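Local coordinates for ribosome-inactivating protein 3 (Zea mays, PDB 2PQG) that belongs to the plant ribosome-inactivating protein family and has the mixed alpha and beta fold of that family, at residues G124-E127 with M128-V132; A171-K174 with S175-K179; V184-G187 with L188-T192; V207-T210 with V211-K215. All blocks are in the same frame, centred on the assembly; numbering follows the deposited sequence.

Contact 1: residues G124-E127 with M128-V132; sequences GRAE and MTRAV
Arg125 O meets two groups of Thr129. Thr129 N donates to Arg125 O at 2.8 Å. Thr129 OG1 stands 3.0 Å from the same Arg125 O. That second bond is not settled, since the hydroxyl could instead give its hydrogen to a different acceptor. OG1 can turn back to the preceding turn because it sits beside the backbone N of Thr129 (chi1 -63°).

Gly124 is the N-cap of helix 125-135. Its carbonyl O takes Met128 N at 2.9 Å. Arg130 N and Ala131 N carry the helical pattern on to Ala126 O and Glu127 O.

Glu127 and Arg130 pair one turn apart. Glu127 OE2 lies 3.4 Å from Arg130 NH2, a rather long salt bridge. The carboxylate and guanidinium planes are 73° apart, so they do not meet as a coplanar, two-pronged pair. The bend of the Arg130 chain at chi3 (-73°) folds its guanidinium back along the helix. Ala126 O lies 3.5 Å above one face of that guanidinium, offset toward its rim. Arg130 NH1 also comes to 3.7 Å from Ala126 CB.

Arg125 is tied down by Val8 O, Tyr13 O and Asn202 OD1. Met128 packs on Phe6 of strand 2-7 and on Leu180 and Met183 of helix 171-189. The Glu127 OE1 oxygen has a weak, long ion pair with Lys179.

The carboxylate thus lies between two positive side chains. Their charges would be expected to stabilise its ionised form, with neither partner gripping it tightly.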
loop_
_atom_site.group_PDB
_atom_site.type_symbol
_atom_site.label_atom_id
_atom_site.label_comp_id
_atom_site.label_asym_id
_atom_site.label_seq_id
_atom_site.Cartn_x
_atom_site.Cartn_y
_atom_site.Cartn_z
ATOM N N GLY A 124 -6.425 -4.418 9.965
ATOM C CA GLY A 124 -6.803 -4.072 11.321
ATOM C C GLY A 124 -5.564 -3.576 12.058
ATOM O O GLY A 124 -4.441 -3.626 11.538
ATOM N N ARG A 125 -5.758 -3.062 13.267
ATOM C CA ARG A 125 -4.654 -2.533 14.059
ATOM C C ARG A 125 -3.755 -3.683 14.495
ATOM O O ARG A 125 -2.531 -3.609 14.356
ATOM C CB ARG A 125 -5.194 -1.782 15.279
ATOM C CG ARG A 125 -4.130 -1.113 16.118
ATOM C CD ARG A 125 -4.714 -0.646 17.436
ATOM N NE ARG A 125 -5.716 0.404 17.267
ATOM C CZ ARG A 125 -5.438 1.655 16.911
ATOM N NH1 ARG A 125 -6.420 2.536 16.785
ATOM N NH2 ARG A 125 -4.183 2.032 16.685
ATOM N N ALA A 126 -4.363 -4.753 15.004
ATOM C CA ALA A 126 -3.583 -5.908 15.439
ATOM C C ALA A 126 -2.780 -6.462 14.260
ATOM O O ALA A 126 -1.630 -6.877 14.419
ATOM C CB ALA A 126 -4.501 -6.986 16.006
ATOM N N GLU A 127 -3.404 -6.463 13.084
ATOM C CA GLU A 127 -2.775 -6.940 11.856
ATOM C C GLU A 127 -1.600 -6.045 11.480
ATOM O O GLU A 127 -0.589 -6.522 10.969
ATOM C CB GLU A 127 -3.785 -6.941 10.705
ATOM C CG GLU A 127 -4.963 -7.899 10.860
ATOM C CD GLU A 127 -4.578 -9.351 10.626
ATOM O OE1 GLU A 127 -3.484 -9.606 10.064
ATOM O OE2 GLU A 127 -5.386 -10.238 10.998
ATOM N N MET A 128 -1.738 -4.743 11.722
ATOM C CA MET A 128 -0.666 -3.799 11.415
ATOM C C MET A 128 0.460 -3.887 12.457
ATOM O O MET A 128 1.633 -3.671 12.139
ATOM C CB MET A 128 -1.211 -2.370 11.363
ATOM C CG MET A 128 -0.188 -1.354 10.884
ATOM S SD MET A 128 -0.823 0.344 10.858
ATOM C CE MET A 128 -1.785 0.368 9.365
ATOM N N THR A 129 0.097 -4.194 13.701
ATOM C CA THR A 129 1.078 -4.334 14.780
ATOM C C THR A 129 2.023 -5.511 14.491
ATOM O O THR A 129 3.239 -5.373 14.595
ATOM C CB THR A 129 0.383 -4.560 16.152
ATOM O OG1 THR A 129 -0.405 -3.408 16.475
ATOM C CG2 THR A 129 1.417 -4.783 17.261
ATOM N N ARG A 130 1.458 -6.655 14.110
ATOM C CA ARG A 130 2.246 -7.841 13.804
ATOM C C ARG A 130 3.101 -7.683 12.544
ATOM O O ARG A 130 4.221 -8.200 12.468
ATOM C CB ARG A 130 1.332 -9.061 13.662
ATOM C CG ARG A 130 0.664 -9.484 14.955
ATOM C CD ARG A 130 0.149 -10.907 14.875
ATOM N NE ARG A 130 -1.036 -11.032 14.032
ATOM C CZ ARG A 130 -2.250 -10.618 14.380
ATOM N NH1 ARG A 130 -2.444 -10.049 15.564
ATOM N NH2 ARG A 130 -3.274 -10.780 13.549
ATOM N N ALA A 131 2.571 -6.974 11.556
ATOM C CA ALA A 131 3.293 -6.738 10.312
ATOM C C ALA A 131 4.551 -5.912 10.558
ATOM O O ALA A 131 5.626 -6.237 10.049
ATOM C CB ALA A 131 2.391 -6.031 9.317
ATOM N N VAL A 132 4.417 -4.842 11.337
ATOM C CA VAL A 132 5.558 -3.990 11.646
ATOM C C VAL A 132 6.577 -4.753 12.494
ATOM O O VAL A 132 7.771 -4.752 12.191
ATOM C CB VAL A 132 5.121 -2.702 12.395
ATOM C CG1 VAL A 132 6.348 -1.919 12.871
ATOM C CG2 VAL A 132 4.283 -1.827 11.473
#

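Contact 2: residues A171-K174 with S175-K179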
loop_
_atom_site.group_PDB
_atom_site.type_symbol
_atom_site.label_atom_id
_atom_site.label_comp_id
_atom_site.label_asym_id
_atom_site.label_seq_id
_atom_site.Cartn_x
_atom_site.Cartn_y
_atom_site.Cartn_z
ATOM N N ALA A 171 7.334 -15.716 1.976
ATOM C CA ALA A 171 5.882 -15.754 1.897
ATOM C C ALA A 171 5.387 -14.856 3.026
ATOM O O ALA A 171 4.485 -14.040 2.836
ATOM C CB ALA A 171 5.364 -17.189 2.098
ATOM N N ASP A 172 6.006 -15.007 4.198
ATOM C CA ASP A 172 5.640 -14.225 5.377
ATOM C C ASP A 172 5.803 -12.726 5.149
ATOM O O ASP A 172 4.916 -11.943 5.490
ATOM C CB ASP A 172 6.473 -14.663 6.584
ATOM C CG ASP A 172 6.123 -13.896 7.840
ATOM O OD1 ASP A 172 4.940 -13.928 8.254
ATOM O OD2 ASP A 172 7.036 -13.259 8.409
ATOM N N THR A 173 6.937 -12.332 4.579
ATOM C CA THR A 173 7.196 -10.935 4.290
ATOM C C THR A 173 6.182 -10.418 3.258
ATOM O O THR A 173 5.581 -9.364 3.448
ATOM C CB THR A 173 8.624 -10.739 3.744
ATOM O OG1 THR A 173 9.573 -11.055 4.767
ATOM C CG2 THR A 173 8.841 -9.311 3.298
ATOM N N LYS A 174 5.985 -11.150 2.167
ATOM C CA LYS A 174 5.021 -10.706 1.164
ATOM C C LYS A 174 3.661 -10.464 1.798
ATOM O O LYS A 174 2.930 -9.557 1.407
ATOM C CB LYS A 174 4.851 -11.751 0.062
ATOM C CG LYS A 174 6.057 -11.947 -0.805
ATOM C CD LYS A 174 5.691 -12.815 -1.982
ATOM C CE LYS A 174 6.919 -13.376 -2.641
ATOM N NZ LYS A 174 6.550 -14.572 -3.434
ATOM N N SER A 175 3.330 -11.293 2.778
ATOM C CA SER A 175 2.055 -11.215 3.466
ATOM C C SER A 175 1.927 -9.960 4.315
ATOM O O SER A 175 0.913 -9.271 4.254
ATOM C CB SER A 175 1.874 -12.458 4.332
ATOM O OG SER A 175 0.697 -12.365 5.104
ATOM N N LYS A 176 2.957 -9.674 5.104
ATOM C CA LYS A 176 2.966 -8.498 5.967
ATOM C C LYS A 176 3.032 -7.216 5.130
ATOM O O LYS A 176 2.407 -6.199 5.465
ATOM C CB LYS A 176 4.155 -8.579 6.920
ATOM C CG LYS A 176 4.077 -9.791 7.863
ATOM C CD LYS A 176 2.826 -9.692 8.731
ATOM C CE LYS A 176 2.679 -10.836 9.722
ATOM N NZ LYS A 176 2.055 -12.022 9.094
ATOM N N LEU A 177 3.771 -7.271 4.027
ATOM C CA LEU A 177 3.898 -6.112 3.159
ATOM C C LEU A 177 2.607 -5.728 2.454
ATOM O O LEU A 177 2.290 -4.545 2.359
ATOM C CB LEU A 177 5.011 -6.331 2.130
ATOM C CG LEU A 177 6.423 -6.041 2.660
ATOM C CD1 LEU A 177 7.461 -6.307 1.588
ATOM C CD2 LEU A 177 6.498 -4.586 3.125
ATOM N N VAL A 178 1.849 -6.712 1.976
ATOM C CA VAL A 178 0.602 -6.404 1.277
ATOM C C VAL A 178 -0.518 -5.962 2.225
ATOM O O VAL A 178 -1.575 -5.527 1.781
ATOM C CB VAL A 178 0.121 -7.604 0.416
ATOM C CG1 VAL A 178 -0.486 -8.672 1.304
ATOM C CG2 VAL A 178 -0.850 -7.121 -0.658
ATOM N N LYS A 179 -0.294 -6.068 3.528
ATOM C CA LYS A 179 -1.300 -5.627 4.484
ATOM C C LYS A 179 -1.111 -4.124 4.676
ATOM O O LYS A 179 -2.086 -3.375 4.840
ATOM C CB LYS A 179 -1.128 -6.339 5.824
ATOM C CG LYS A 179 -1.458 -7.813 5.799
ATOM C CD LYS A 179 -1.248 -8.433 7.165
ATOM C CE LYS A 179 -1.725 -9.872 7.190
ATOM N NZ LYS A 179 -3.128 -9.972 6.722
#
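The flat group here is the carboxylate of Asp172, and Lys176 approaches it at OD1. Lys176 NZ lies 3.6 Å from Asp172 OD1, a long salt bridge. The two side chains run obliquely to each other. Lys176 bends at chi2 (-61°) and again at chi4, which carries its ammonium back toward the preceding turn. On the way its CG passes 3.3 Å from Asp172 O, the carbonyl that also accepts Lys176 N at 3.0 Å.

Thr173 and Leu177 form the apolar pair. Their side chains run alongside each other in one direction, with Thr173 CG2 3.7 Å from Leu177 CD1. Both pack against Leu135 of helix 125-135. In the backbone, Leu177 N donates to Thr173 O at 2.8 Å.

Ser175 N to Ala171 O and Val178 N to Lys174 O complete the helical bonding. Val178 CG1 rests 3.5 Å from Lys174 O, and its side chain reaches Tyr109 and Leu112 of helix 109-112. Lys174 turns its NZ to Asp168 in a salt bridge.

Asp172 OD2 is close to Asp134 OD2. Two carboxylates this close would be expected to repel if both are charged. The Lys176 ammonium may ease this, although it holds Asp172 only loosely.

Contact 3: residues V184-G187 with L188-T192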
loop_
_atom_site.group_PDB
_atom_site.type_symbol
_atom_site.label_atom_id
_atom_site.label_comp_id
_atom_site.label_asym_id
_atom_site.label_seq_id
_atom_site.Cartn_x
_atom_site.Cartn_y
_atom_site.Cartn_z
ATOM N N VAL A 184 -2.171 1.452 4.166
ATOM C CA VAL A 184 -1.556 2.767 4.027
ATOM C C VAL A 184 -1.665 3.393 2.625
ATOM O O VAL A 184 -2.400 4.365 2.442
ATOM C CB VAL A 184 -0.083 2.727 4.467
ATOM C CG1 VAL A 184 0.522 4.105 4.376
ATOM C CG2 VAL A 184 0.008 2.211 5.901
ATOM N N CYS A 185 -0.957 2.851 1.638
ATOM C CA CYS A 185 -1.013 3.416 0.292
ATOM C C CYS A 185 -2.415 3.504 -0.249
ATOM O O CYS A 185 -2.884 4.581 -0.629
ATOM C CB CYS A 185 -0.206 2.583 -0.681
ATOM S SG CYS A 185 1.529 2.488 -0.273
ATOM N N GLU A 186 -3.077 2.355 -0.305
ATOM C CA GLU A 186 -4.435 2.287 -0.824
ATOM C C GLU A 186 -5.417 2.974 0.110
ATOM O O GLU A 186 -6.484 3.409 -0.318
ATOM C CB GLU A 186 -4.829 0.826 -1.074
ATOM C CG GLU A 186 -3.881 0.132 -2.042
ATOM C CD GLU A 186 -3.969 0.655 -3.477
ATOM O OE1 GLU A 186 -4.437 1.792 -3.675
ATOM O OE2 GLU A 186 -3.556 -0.064 -4.415
ATOM N N GLY A 187 -5.056 3.074 1.384
ATOM C CA GLY A 187 -5.919 3.758 2.324
ATOM C C GLY A 187 -5.886 5.244 1.993
ATOM O O GLY A 187 -6.896 5.944 2.116
ATOM N N LEU A 188 -4.720 5.724 1.559
ATOM C CA LEU A 188 -4.543 7.130 1.207
ATOM C C LEU A 188 -5.206 7.461 -0.142
ATOM O O LEU A 188 -5.846 8.503 -0.292
ATOM C CB LEU A 188 -3.046 7.476 1.161
ATOM C CG LEU A 188 -2.217 7.422 2.454
ATOM C CD1 LEU A 188 -0.741 7.544 2.116
ATOM C CD2 LEU A 188 -2.632 8.527 3.409
ATOM N N ARG A 189 -5.051 6.570 -1.116
ATOM C CA ARG A 189 -5.640 6.760 -2.438
ATOM C C ARG A 189 -7.169 6.702 -2.440
ATOM O O ARG A 189 -7.833 7.556 -3.026
ATOM C CB ARG A 189 -5.155 5.679 -3.402
ATOM C CG ARG A 189 -3.743 5.790 -3.904
ATOM C CD ARG A 189 -3.429 4.526 -4.681
ATOM N NE ARG A 189 -2.103 4.556 -5.276
ATOM C CZ ARG A 189 -1.620 3.593 -6.051
ATOM N NH1 ARG A 189 -2.358 2.525 -6.314
ATOM N NH2 ARG A 189 -0.410 3.707 -6.579
ATOM N N PHE A 190 -7.719 5.675 -1.803
ATOM C CA PHE A 190 -9.160 5.475 -1.782
ATOM C C PHE A 190 -9.827 5.741 -0.450
ATOM O O PHE A 190 -9.436 5.156 0.562
ATOM C CB PHE A 190 -9.500 4.032 -2.175
ATOM C CG PHE A 190 -8.990 3.624 -3.516
ATOM C CD1 PHE A 190 -7.656 3.270 -3.693
ATOM C CD2 PHE A 190 -9.843 3.596 -4.610
ATOM C CE1 PHE A 190 -7.183 2.882 -4.950
ATOM C CE2 PHE A 190 -9.378 3.210 -5.863
ATOM C CZ PHE A 190 -8.045 2.855 -6.036
ATOM N N ASN A 191 -10.840 6.605 -0.442
ATOM C CA ASN A 191 -11.568 6.858 0.791
ATOM C C ASN A 191 -12.558 5.705 0.994
ATOM O O ASN A 191 -13.203 5.598 2.036
ATOM C CB ASN A 191 -12.289 8.215 0.769
ATOM C CG ASN A 191 -12.935 8.526 -0.563
ATOM O OD1 ASN A 191 -13.906 9.280 -0.631
ATOM N ND2 ASN A 191 -12.391 7.969 -1.629
ATOM N N THR A 192 -12.669 4.832 -0.004
ATOM C CA THR A 192 -13.547 3.676 0.127
ATOM C C THR A 192 -12.805 2.656 1.009
ATOM O O THR A 192 -13.416 1.905 1.767
ATOM C CB THR A 192 -13.900 3.062 -1.267
ATOM O OG1 THR A 192 -14.727 1.902 -1.091
ATOM C CG2 THR A 192 -12.637 2.696 -2.040
#
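Val184 to Arg189 is the last part of helix 171-189, and Phe190 is the junction after it. Phe190 leaves helical backbone angles and serves as N-cap of helix 191-199. Leu188 N donates to Val184 O at 2.8 Å. Cys185 O takes Arg189 N at 3.0 Å and a weaker, more bent bond from Leu188 N. Phe190 N closes the helix on Glu186 O at 3.0 Å.

Glu186 is the side chain shared by the next turn. Its OE2 makes a salt bridge to Arg189 NH1 at 3.4 Å, and OE1 takes a weak bond from the same NH1. The carboxylate and guanidinium planes are 76° apart. Glu186 bends at chi2 (-68°), which brings OE1 within 3.1 Å of Arg189 CD. The same OE1 sits at the edge of the Phe190 ring, 3.2 Å from CE1.

The firmer hold on Arg189 comes from Asn71 O, which binds NH2. Trp220 adds a cation-pi contact to Arg189 and meets the Phe190 ring. Tyr109 OH makes a weak bond to Glu186 OE2.

A buried glutamate and an arginine one turn later, with tyrosine and tryptophan close by, resemble the active-site cleft of ribosome-inactivating proteins, as in ricin A chain, so the site is probably here.

Contact 4: residues V207-T210 with V211-K215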
loop_
_atom_site.group_PDB
_atom_site.type_symbol
_atom_site.label_atom_id
_atom_site.label_comp_id
_atom_site.label_asym_id
_atom_site.label_seq_id
_atom_site.Cartn_x
_atom_site.Cartn_y
_atom_site.Cartn_z
ATOM N N VAL A 207 -10.528 -6.941 9.360
ATOM C CA VAL A 207 -11.475 -6.409 8.391
ATOM C C VAL A 207 -10.893 -6.533 6.991
ATOM O O VAL A 207 -9.679 -6.490 6.805
ATOM C CB VAL A 207 -11.768 -4.926 8.678
ATOM C CG1 VAL A 207 -10.480 -4.133 8.634
ATOM C CG2 VAL A 207 -12.746 -4.380 7.670
ATOM N N THR A 208 -11.761 -6.692 6.006
ATOM C CA THR A 208 -11.311 -6.826 4.624
ATOM C C THR A 208 -12.158 -5.998 3.674
ATOM O O THR A 208 -13.256 -5.545 4.024
ATOM C CB THR A 208 -11.410 -8.300 4.131
ATOM O OG1 THR A 208 -12.787 -8.721 4.150
ATOM C CG2 THR A 208 -10.601 -9.226 5.012
ATOM N N LEU A 209 -11.639 -5.794 2.468
ATOM C CA LEU A 209 -12.379 -5.107 1.418
ATOM C C LEU A 209 -13.085 -6.102 0.507
ATOM O O LEU A 209 -12.556 -7.175 0.212
ATOM C CB LEU A 209 -11.443 -4.215 0.599
ATOM C CG LEU A 209 -10.389 -3.434 1.387
ATOM C CD1 LEU A 209 -9.079 -3.374 0.618
ATOM C CD2 LEU A 209 -10.890 -2.035 1.711
ATOM N N THR A 210 -14.282 -5.738 0.064
ATOM C CA THR A 210 -15.154 -6.659 -0.665
ATOM C C THR A 210 -14.431 -6.952 -2.003
ATOM O O THR A 210 -13.420 -6.311 -2.348
ATOM C CB THR A 210 -16.526 -6.029 -1.007
ATOM O OG1 THR A 210 -16.351 -4.934 -1.923
ATOM C CG2 THR A 210 -17.197 -5.545 0.244
ATOM N N VAL A 211 -14.942 -7.928 -2.749
ATOM C CA VAL A 211 -14.370 -8.296 -4.038
ATOM C C VAL A 211 -14.403 -7.076 -4.945
ATOM O O VAL A 211 -13.413 -6.736 -5.607
ATOM C CB VAL A 211 -15.187 -9.419 -4.699
ATOM C CG1 VAL A 211 -14.880 -9.500 -6.199
ATOM C CG2 VAL A 211 -14.884 -10.736 -4.018
ATOM N N THR A 212 -15.552 -6.414 -4.956
ATOM C CA THR A 212 -15.742 -5.241 -5.793
ATOM C C THR A 212 -14.792 -4.115 -5.436
ATOM O O THR A 212 -14.279 -3.440 -6.331
ATOM C CB THR A 212 -17.195 -4.732 -5.707
ATOM O OG1 THR A 212 -18.080 -5.760 -6.169
ATOM C CG2 THR A 212 -17.375 -3.477 -6.557
ATOM N N GLN A 213 -14.562 -3.909 -4.138
ATOM C CA GLN A 213 -13.655 -2.853 -3.688
ATOM C C GLN A 213 -12.259 -3.154 -4.204
ATOM O O GLN A 213 -11.569 -2.270 -4.730
ATOM C CB GLN A 213 -13.611 -2.773 -2.163
ATOM C CG GLN A 213 -14.854 -2.207 -1.508
ATOM C CD GLN A 213 -14.652 -1.932 -0.025
ATOM O OE1 GLN A 213 -14.474 -0.783 0.392
ATOM N NE2 GLN A 213 -14.667 -2.989 0.778
ATOM N N GLY A 214 -11.861 -4.416 -4.058
ATOM C CA GLY A 214 -10.554 -4.838 -4.512
ATOM C C GLY A 214 -10.361 -4.580 -5.994
ATOM O O GLY A 214 -9.292 -4.154 -6.428
ATOM N N LYS A 215 -11.395 -4.833 -6.782
ATOM C CA LYS A 215 -11.285 -4.612 -8.217
ATOM C C LYS A 215 -11.134 -3.144 -8.587
ATOM O O LYS A 215 -10.447 -2.813 -9.545
ATOM C CB LYS A 215 -12.484 -5.218 -8.935
ATOM C CG LYS A 215 -12.251 -6.635 -9.401
ATOM C CD LYS A 215 -13.564 -7.375 -9.422
ATOM C CE LYS A 215 -13.515 -8.637 -10.270
ATOM N NZ LYS A 215 -14.828 -9.362 -10.195
#
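The loop residues 207-210 lead into helix 211-217 at Thr210, whose psi of 170° is the last non-helical angle before the helix. The motif is a threonine N-cap. Thr210 OG1 accepts Gln213 N at 3.0 Å in a fairly straight bond. The rotamer makes this possible: OG1 lies between the backbone N and the carbonyl carbon of Thr210 (chi1 65°), the crowded position, and there faces the first turn. The backbone of Thr210 joins in as well. Its carbonyl O accepts Gly214 N at 3.0 Å, with an N-H...O angle of 165°. One residue thus satisfies two of the amides at the start of the helix, one through its side chain and one through its main chain.

Gln213 runs out extended past the cap. Its CB faces the incoming chain, and the side chain crosses those of Leu209 and Thr210 at about a right angle. Leu209 CB touches Gln213 CB at 3.8 Å. The rest of the Leu209 side chain goes into the fold, where it meets Met123 and, on helix 191-199, Val193 and Thr196. Leu209 is buried, while Thr210, Val211 and Thr212 are exposed. Val207, further back, is bonded through its backbone to Met123.

Val211 and Thr212 sit on the outer side of the first turn, and Val211 touches Glu119. Thr212 CB comes to 3.9 Å from Thr210 OG1. The closest carbon to the capping oxygen across the turn is Gln213 CG, 3.1 Å from Thr210 OG1.

The four contacts follow one another along the chain. Each is a single unbroken stretch, so none encloses a long loop, and none nests in or crosses another. Contact 1 begins helix 125-135. Contact 2 opens helix 171-189, which lies beside it: Ala131 CA packs on Lys176 CD at 3.4 Å. Contact 3 ends that same helix, its centre about 18 Å from that of contact 2, and starts helix 191-199. Contact 4 begins helix 211-217, the next helix along. The side chains of Thr192 and Gln213 come close, so contacts 3 and 4 adjoin. Val207 reaches back to Gly124, which links contact 4 to the start of contact 1.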